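Local coordinates for GTPase activator-like protein (Chaetomium thermophilum, PDB 5HIU), which probably acts as a GTPase activator as the fungal TSC2, this chain being its helical N-terminal part rather than the GAP domain, at residues 96-107 with 131-142. Numbering follows the deposited sequence.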
ATOM      1  N   GLU A  96     -18.900 -10.921 -26.101  1.00 86.52           N
ATOM      2  CA  GLU A  96     -17.611 -10.340 -25.802  1.00 83.84           C
ATOM      3  C   GLU A  96     -17.386  -9.089 -26.640  1.00 83.76           C
ATOM      4  O   GLU A  96     -16.859  -8.103 -26.145  1.00 91.55           O
ATOM      5  CB  GLU A  96     -16.505 -11.364 -26.035  1.00 87.68           C
ATOM      6  CG  GLU A  96     -15.247 -11.099 -25.231  1.00 88.76           C
ATOM      7  CD  GLU A  96     -14.095 -12.024 -25.604  1.00 92.69           C
ATOM      8  OE1 GLU A  96     -12.972 -11.504 -25.772  1.00 95.50           O
ATOM      9  OE2 GLU A  96     -14.298 -13.255 -25.728  1.00 93.39           O
ATOM     10  N   LEU A  97     -17.800  -9.114 -27.898  1.00 85.05           N
ATOM     11  CA  LEU A  97     -17.658  -7.951 -28.750  1.00 91.07           C
ATOM     12  C   LEU A  97     -18.552  -6.822 -28.253  1.00 88.30           C
ATOM     13  O   LEU A  97     -18.224  -5.650 -28.431  1.00 84.67           O
ATOM     14  CB  LEU A  97     -18.031  -8.288 -30.191  1.00104.64           C
ATOM     15  CG  LEU A  97     -17.796  -7.174 -31.226  1.00111.87           C
ATOM     16  CD1 LEU A  97     -16.316  -7.090 -31.576  1.00116.08           C
ATOM     17  CD2 LEU A  97     -18.635  -7.391 -32.484  1.00115.53           C
ATOM     18  N   GLU A  98     -19.687  -7.180 -27.650  1.00 87.88           N
ATOM     19  CA  GLU A  98     -20.619  -6.199 -27.086  1.00 83.83           C
ATOM     20  C   GLU A  98     -20.038  -5.570 -25.808  1.00 82.73           C
ATOM     21  O   GLU A  98     -20.132  -4.345 -25.603  1.00 78.53           O
ATOM     22  CB  GLU A  98     -21.999  -6.837 -26.825  1.00 83.06           C
ATOM     23  CG  GLU A  98     -22.845  -6.973 -28.084  1.00 85.20           C
ATOM     24  CD  GLU A  98     -24.090  -7.852 -27.931  1.00 90.31           C
ATOM     25  OE1 GLU A  98     -24.122  -8.737 -27.040  1.00 89.62           O
ATOM     26  OE2 GLU A  98     -25.041  -7.678 -28.738  1.00 92.78           O
ATOM     27  N   ARG A  99     -19.422  -6.402 -24.964  1.00 78.86           N
ATOM     28  CA  ARG A  99     -18.716  -5.907 -23.782  1.00 72.64           C
ATOM     29  C   ARG A  99     -17.583  -4.985 -24.171  1.00 71.93           C
ATOM     30  O   ARG A  99     -17.290  -4.020 -23.472  1.00 75.71           O
ATOM     31  CB  ARG A  99     -18.163  -7.058 -22.957  1.00 71.70           C
ATOM     32  CG  ARG A  99     -19.227  -7.828 -22.202  1.00 69.82           C
ATOM     33  CD  ARG A  99     -18.606  -9.027 -21.548  1.00 70.21           C
ATOM     34  NE  ARG A  99     -17.575  -8.603 -20.616  1.00 70.36           N
ATOM     35  CZ  ARG A  99     -17.818  -8.153 -19.393  1.00 69.76           C
ATOM     36  NH1 ARG A  99     -19.060  -8.071 -18.933  1.00 71.11           N
ATOM     37  NH2 ARG A  99     -16.816  -7.781 -18.627  1.00 73.99           N
ATOM     38  N   SER A 100     -16.944  -5.269 -25.291  1.00 75.45           N
ATOM     39  CA  SER A 100     -15.843  -4.441 -25.716  1.00 76.93           C
ATOM     40  C   SER A 100     -16.339  -3.066 -26.091  1.00 71.18           C
ATOM     41  O   SER A 100     -15.656  -2.082 -25.890  1.00 74.24           O
ATOM     42  CB  SER A 100     -15.094  -5.071 -26.880  1.00 82.91           C
ATOM     43  OG  SER A 100     -13.731  -4.723 -26.783  1.00 90.97           O
ATOM     44  N   GLU A 101     -17.541  -2.989 -26.624  1.00 70.48           N
ATOM     45  CA  GLU A 101     -18.050  -1.724 -27.096  1.00 71.50           C
ATOM     46  C   GLU A 101     -18.565  -0.888 -25.948  1.00 68.03           C
ATOM     47  O   GLU A 101     -18.499   0.349 -25.948  1.00 69.01           O
ATOM     48  CB  GLU A 101     -19.149  -1.966 -28.115  1.00 79.84           C
ATOM     49  CG  GLU A 101     -19.482  -0.736 -28.934  1.00 83.78           C
ATOM     50  CD  GLU A 101     -20.394  -1.055 -30.097  1.00 94.61           C
ATOM     51  OE1 GLU A 101     -20.148  -2.084 -30.808  1.00 90.96           O
ATOM     52  OE2 GLU A 101     -21.352  -0.258 -30.282  1.00 92.87           O
ATOM     53  N   TYR A 102     -19.079  -1.573 -24.946  1.00 67.38           N
ATOM     54  CA  TYR A 102     -19.477  -0.902 -23.742  1.00 63.92           C
ATOM     55  C   TYR A 102     -18.249  -0.319 -23.033  1.00 63.16           C
ATOM     56  O   TYR A 102     -18.229   0.852 -22.658  1.00 68.48           O
ATOM     57  CB  TYR A 102     -20.264  -1.860 -22.852  1.00 65.01           C
ATOM     58  CG  TYR A 102     -21.493  -2.480 -23.523  1.00 67.15           C
ATOM     59  CD1 TYR A 102     -22.093  -1.900 -24.636  1.00 68.15           C
ATOM     60  CD2 TYR A 102     -22.061  -3.642 -23.022  1.00 68.10           C
ATOM     61  CE1 TYR A 102     -23.195  -2.478 -25.232  1.00 70.49           C
ATOM     62  CE2 TYR A 102     -23.164  -4.215 -23.604  1.00 66.90           C
ATOM     63  CZ  TYR A 102     -23.724  -3.628 -24.702  1.00 70.48           C
ATOM     64  OH  TYR A 102     -24.821  -4.200 -25.270  1.00 74.73           O
ATOM     65  N   PHE A 103     -17.198  -1.104 -22.892  1.00 64.45           N
ATOM     66  CA  PHE A 103     -16.003  -0.595 -22.226  1.00 63.70           C
ATOM     67  C   PHE A 103     -15.467   0.689 -22.894  1.00 61.06           C
ATOM     68  O   PHE A 103     -15.128   1.644 -22.231  1.00 56.19           O
ATOM     69  CB  PHE A 103     -14.939  -1.685 -22.174  1.00 61.99           C
ATOM     70  CG  PHE A 103     -13.624  -1.218 -21.656  1.00 62.54           C
ATOM     71  CD1 PHE A 103     -13.355  -1.230 -20.295  1.00 62.81           C
ATOM     72  CD2 PHE A 103     -12.635  -0.783 -22.528  1.00 62.43           C
ATOM     73  CE1 PHE A 103     -12.124  -0.811 -19.810  1.00 60.68           C
ATOM     74  CE2 PHE A 103     -11.407  -0.361 -22.046  1.00 62.66           C
ATOM     75  CZ  PHE A 103     -11.147  -0.376 -20.689  1.00 60.65           C
ATOM     76  N   HIS A 104     -15.393   0.722 -24.209  1.00 64.56           N
ATOM     77  CA  HIS A 104     -14.823   1.890 -24.865  1.00 65.15           C
ATOM     78  C   HIS A 104     -15.733   3.093 -24.817  1.00 66.29           C
ATOM     79  O   HIS A 104     -15.253   4.228 -24.740  1.00 67.19           O
ATOM     80  CB  HIS A 104     -14.427   1.538 -26.275  1.00 68.00           C
ATOM     81  CG  HIS A 104     -13.285   0.579 -26.313  1.00 71.13           C
ATOM     82  ND1 HIS A 104     -13.424  -0.737 -26.705  1.00 75.44           N
ATOM     83  CD2 HIS A 104     -11.993   0.729 -25.949  1.00 72.59           C
ATOM     84  CE1 HIS A 104     -12.260  -1.349 -26.606  1.00 80.01           C
ATOM     85  NE2 HIS A 104     -11.372  -0.480 -26.151  1.00 82.94           N
ATOM     86  N   THR A 105     -17.042   2.845 -24.842  1.00 63.29           N
ATOM     87  CA  THR A 105     -18.022   3.892 -24.640  1.00 62.16           C
ATOM     88  C   THR A 105     -17.886   4.487 -23.230  1.00 61.32           C
ATOM     89  O   THR A 105     -17.802   5.702 -23.062  1.00 62.08           O
ATOM     90  CB  THR A 105     -19.446   3.332 -24.800  1.00 61.15           C
ATOM     91  OG1 THR A 105     -19.630   2.841 -26.120  1.00 62.59           O
ATOM     92  CG2 THR A 105     -20.508   4.377 -24.500  1.00 58.12           C
ATOM     93  N   LEU A 106     -17.873   3.629 -22.217  1.00 58.04           N
ATOM     94  CA  LEU A 106     -17.889   4.124 -20.854  1.00 59.71           C
ATOM     95  C   LEU A 106     -16.555   4.693 -20.366  1.00 56.45           C
ATOM     96  O   LEU A 106     -16.553   5.491 -19.450  1.00 57.36           O
ATOM     97  CB  LEU A 106     -18.390   3.047 -19.899  1.00 62.73           C
ATOM     98  CG  LEU A 106     -17.395   1.976 -19.441  1.00 68.62           C
ATOM     99  CD1 LEU A 106     -16.526   2.410 -18.253  1.00 69.18           C
ATOM    100  CD2 LEU A 106     -18.163   0.705 -19.091  1.00 70.16           C
ATOM    101  N   THR A 107     -15.434   4.306 -20.967  1.00 57.56           N
ATOM    102  CA  THR A 107     -14.120   4.637 -20.414  1.00 59.65           C
ATOM    103  C   THR A 107     -13.446   5.808 -21.075  1.00 63.92           C
ATOM    104  O   THR A 107     -12.548   6.407 -20.482  1.00 73.65           O
ATOM    105  CB  THR A 107     -13.143   3.466 -20.545  1.00 58.14           C
ATOM    106  OG1 THR A 107     -13.123   3.009 -21.902  1.00 62.50           O
ATOM    107  CG2 THR A 107     -13.562   2.355 -19.670  1.00 55.80           C
ATOM    108  N   ASN A 131     -14.974  -9.884 -14.103  1.00 68.55           N
ATOM    109  CA  ASN A 131     -15.066 -10.175 -15.535  1.00 67.57           C
ATOM    110  C   ASN A 131     -14.640  -8.989 -16.372  1.00 62.41           C
ATOM    111  O   ASN A 131     -15.261  -7.958 -16.332  1.00 62.16           O
ATOM    112  CB  ASN A 131     -16.486 -10.566 -15.911  1.00 68.32           C
ATOM    113  CG  ASN A 131     -16.643 -10.842 -17.401  1.00 72.71           C
ATOM    114  OD1 ASN A 131     -15.666 -10.987 -18.140  1.00 75.11           O
ATOM    115  ND2 ASN A 131     -17.881 -10.916 -17.847  1.00 72.00           N
ATOM    116  N   ILE A 132     -13.563  -9.155 -17.122  1.00 64.71           N
ATOM    117  CA  ILE A 132     -13.032  -8.108 -17.973  1.00 62.54           C
ATOM    118  C   ILE A 132     -12.867  -8.613 -19.414  1.00 65.53           C
ATOM    119  O   ILE A 132     -12.056  -8.074 -20.198  1.00 66.30           O
ATOM    120  CB  ILE A 132     -11.699  -7.575 -17.421  1.00 59.38           C
ATOM    121  CG1 ILE A 132     -10.556  -8.580 -17.576  1.00 62.86           C
ATOM    122  CG2 ILE A 132     -11.873  -7.219 -15.960  1.00 58.18           C
ATOM    123  CD1 ILE A 132      -9.178  -7.949 -17.478  1.00 61.57           C
ATOM    124  N   ALA A 133     -13.640  -9.642 -19.751  1.00 63.34           N
ATOM    125  CA  ALA A 133     -13.682 -10.133 -21.105  1.00 70.40           C
ATOM    126  C   ALA A 133     -14.186  -9.032 -22.045  1.00 71.73           C
ATOM    127  O   ALA A 133     -15.201  -8.333 -21.756  1.00 65.60           O
ATOM    128  CB  ALA A 133     -14.576 -11.353 -21.195  1.00 77.48           C
ATOM    129  N   GLY A 134     -13.446  -8.870 -23.146  1.00 69.60           N
ATOM    130  CA  GLY A 134     -13.690  -7.803 -24.108  1.00 72.83           C
ATOM    131  C   GLY A 134     -12.685  -6.671 -24.029  1.00 70.03           C
ATOM    132  O   GLY A 134     -12.533  -5.886 -24.981  1.00 75.61           O
ATOM    133  N   PHE A 135     -12.048  -6.555 -22.874  1.00 66.71           N
ATOM    134  CA  PHE A 135     -11.049  -5.526 -22.623  1.00 65.71           C
ATOM    135  C   PHE A 135      -9.986  -6.069 -21.650  1.00 66.61           C
ATOM    136  O   PHE A 135      -9.348  -5.320 -20.924  1.00 66.28           O
ATOM    137  CB  PHE A 135     -11.727  -4.236 -22.114  1.00 61.20           C
ATOM    138  CG  PHE A 135     -12.810  -4.476 -21.092  1.00 59.96           C
ATOM    139  CD1 PHE A 135     -14.073  -4.906 -21.477  1.00 62.77           C
ATOM    140  CD2 PHE A 135     -12.569  -4.274 -19.747  1.00 58.24           C
ATOM    141  CE1 PHE A 135     -15.071  -5.145 -20.541  1.00 62.68           C
ATOM    142  CE2 PHE A 135     -13.559  -4.511 -18.800  1.00 58.79           C
ATOM    143  CZ  PHE A 135     -14.814  -4.944 -19.196  1.00 60.75           C
ATOM    144  N   TYR A 136      -9.796  -7.389 -21.672  1.00 69.82           N
ATOM    145  CA  TYR A 136      -8.664  -8.062 -21.025  1.00 71.90           C
ATOM    146  C   TYR A 136      -7.413  -7.193 -20.947  1.00 71.66           C
ATOM    147  O   TYR A 136      -6.860  -6.955 -19.870  1.00 70.44           O
ATOM    148  CB  TYR A 136      -8.308  -9.320 -21.813  1.00 75.28           C
ATOM    149  CG  TYR A 136      -9.342 -10.413 -21.749  1.00 76.81           C
ATOM    150  CD1 TYR A 136      -9.514 -11.151 -20.591  1.00 77.80           C
ATOM    151  CD2 TYR A 136     -10.126 -10.730 -22.848  1.00 78.02           C
ATOM    152  CE1 TYR A 136     -10.445 -12.169 -20.519  1.00 78.24           C
ATOM    153  CE2 TYR A 136     -11.060 -11.746 -22.785  1.00 81.13           C
ATOM    154  CZ  TYR A 136     -11.205 -12.460 -21.613  1.00 81.80           C
ATOM    155  OH  TYR A 136     -12.125 -13.462 -21.525  1.00 92.77           O
ATOM    156  N   TYR A 137      -6.996  -6.692 -22.100  1.00 72.34           N
ATOM    157  CA  TYR A 137      -5.716  -6.039 -22.213  1.00 77.14           C
ATOM    158  C   TYR A 137      -5.776  -4.541 -22.056  1.00 73.18           C
ATOM    159  O   TYR A 137      -4.734  -3.905 -21.983  1.00 78.68           O
ATOM    160  CB  TYR A 137      -5.045  -6.464 -23.527  1.00 90.31           C
ATOM    161  CG  TYR A 137      -4.466  -7.845 -23.346  1.00 98.48           C
ATOM    162  CD1 TYR A 137      -3.349  -8.027 -22.539  1.00100.68           C
ATOM    163  CD2 TYR A 137      -5.078  -8.971 -23.888  1.00102.79           C
ATOM    164  CE1 TYR A 137      -2.827  -9.279 -22.302  1.00112.21           C
ATOM    165  CE2 TYR A 137      -4.561 -10.233 -23.657  1.00112.48           C
ATOM    166  CZ  TYR A 137      -3.427 -10.379 -22.856  1.00118.40           C
ATOM    167  OH  TYR A 137      -2.856 -11.608 -22.594  1.00131.24           O
ATOM    168  N   GLU A 138      -6.982  -3.985 -21.965  1.00 66.67           N
ATOM    169  CA  GLU A 138      -7.159  -2.537 -21.770  1.00 70.58           C
ATOM    170  C   GLU A 138      -7.408  -2.113 -20.322  1.00 63.42           C
ATOM    171  O   GLU A 138      -7.238  -0.948 -19.971  1.00 68.00           O
ATOM    172  CB  GLU A 138      -8.329  -2.015 -22.635  1.00 72.95           C
ATOM    173  CG  GLU A 138      -8.106  -2.095 -24.140  1.00 76.21           C
ATOM    174  CD  GLU A 138      -8.844  -3.249 -24.792  1.00 84.45           C
ATOM    175  OE1 GLU A 138      -8.581  -4.404 -24.397  1.00 89.21           O
ATOM    176  OE2 GLU A 138      -9.673  -2.999 -25.717  1.00 91.22           O
ATOM    177  N   MET A 139      -7.826  -3.064 -19.498  1.00 61.28           N
ATOM    178  CA  MET A 139      -8.304  -2.804 -18.167  1.00 56.03           C
ATOM    179  C   MET A 139      -7.296  -2.160 -17.247  1.00 54.40           C
ATOM    180  O   MET A 139      -7.614  -1.157 -16.636  1.00 61.53           O
ATOM    181  CB  MET A 139      -8.754  -4.110 -17.533  1.00 59.92           C
ATOM    182  CG  MET A 139      -9.533  -3.936 -16.245  1.00 59.77           C
ATOM    183  SD  MET A 139     -10.984  -2.893 -16.459  1.00 57.84           S
ATOM    184  CE  MET A 139     -11.637  -3.001 -14.800  1.00 59.37           C
ATOM    185  N   PHE A 140      -6.108  -2.743 -17.123  1.00 57.41           N
ATOM    186  CA  PHE A 140      -5.106  -2.287 -16.129  1.00 58.07           C
ATOM    187  C   PHE A 140      -4.489  -0.920 -16.423  1.00 60.69           C
ATOM    188  O   PHE A 140      -4.327  -0.095 -15.508  1.00 62.03           O
ATOM    189  CB  PHE A 140      -3.998  -3.332 -15.923  1.00 58.00           C
ATOM    190  CG  PHE A 140      -4.394  -4.431 -14.992  1.00 59.54           C
ATOM    191  CD1 PHE A 140      -4.313  -4.255 -13.621  1.00 58.92           C
ATOM    192  CD2 PHE A 140      -4.894  -5.618 -15.474  1.00 61.74           C
ATOM    193  CE1 PHE A 140      -4.710  -5.260 -12.752  1.00 60.36           C
ATOM    194  CE2 PHE A 140      -5.293  -6.623 -14.611  1.00 63.48           C
ATOM    195  CZ  PHE A 140      -5.201  -6.446 -13.245  1.00 57.56           C
ATOM    196  N   PRO A 141      -4.134  -0.675 -17.690  1.00 58.54           N
ATOM    197  CA  PRO A 141      -3.717   0.662 -18.063  1.00 60.22           C
ATOM    198  C   PRO A 141      -4.777   1.712 -17.801  1.00 58.73           C
ATOM    199  O   PRO A 141      -4.440   2.856 -17.492  1.00 56.96           O
ATOM    200  CB  PRO A 141      -3.468   0.538 -19.566  1.00 63.16           C
ATOM    201  CG  PRO A 141      -3.014  -0.872 -19.738  1.00 65.04           C
ATOM    202  CD  PRO A 141      -3.849  -1.655 -18.759  1.00 64.67           C
ATOM    203  N   LEU A 142      -6.046   1.330 -17.944  1.00 58.11           N
ATOM    204  CA  LEU A 142      -7.124   2.246 -17.681  1.00 55.05           C
ATOM    205  C   LEU A 142      -7.188   2.563 -16.193  1.00 61.04           C
ATOM    206  O   LEU A 142      -7.289   3.743 -15.818  1.00 66.19           O
ATOM    207  CB  LEU A 142      -8.454   1.689 -18.149  1.00 54.46           C
ATOM    208  CG  LEU A 142      -9.590   2.623 -17.718  1.00 53.09           C
ATOM    209  CD1 LEU A 142      -9.708   3.769 -18.697  1.00 55.16           C
ATOM    210  CD2 LEU A 142     -10.910   1.880 -17.550  1.00 52.73           C
TER
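Arg99 reaches from helix 96-107 into the loop before helix 139-163, and its guanidinium is held from several directions. NE donates to Ala133 O at 2.6 Å, nearly straight at 161°, with the acceptor close to the guanidinium plane; the bend at chi3 (60°) turns NE to this carbonyl. NH1 is satisfied by Leu125 O of helix 115-126; NH2 lies 2.8 Å from Asn131 O and is hydrogen-bonded outside the two segments. The Asn131 amide lies flat over one guanidinium face, planes 11° apart, stacked and not hydrogen-bonded. Its OD1 is instead taken by Ala133 N at 2.9 Å in an Asx turn, which holds the amide in place.

Ala133 is part of a type II turn from Ile132 to Phe135, which brings Gly134 CA to 4.3 Å from Ser100 CA. Ser100 OG donates to Gly134 O, modelled so short that the length is doubtful. One helical turn on, His104 ND1 bonds weakly to Ser100 O, while its NE2 stands 3.1 Å from Glu138 OE2, near the plane of the imidazole.

The Phe103 and Phe135 rings form an offset stack, centroids 4.3 Å apart, with Phe135 CB over the centre of the Phe103 ring. Met139 SD makes an oblique Met-aromatic contact with Phe103, and Leu142 CD2 touches Phe103 CE1 (3.7 Å) and Thr107 CG2 (3.4 Å), which covers the Phe103 face opposite Phe135.

In this all-helical array the contact joins helix 96-107 to the lead-in of helix 139-163; the intervening helix 115-126 backs it through Leu125 on Phe135 and Leu122 on Leu142, while helix 179-198 meets Met139 through Val194.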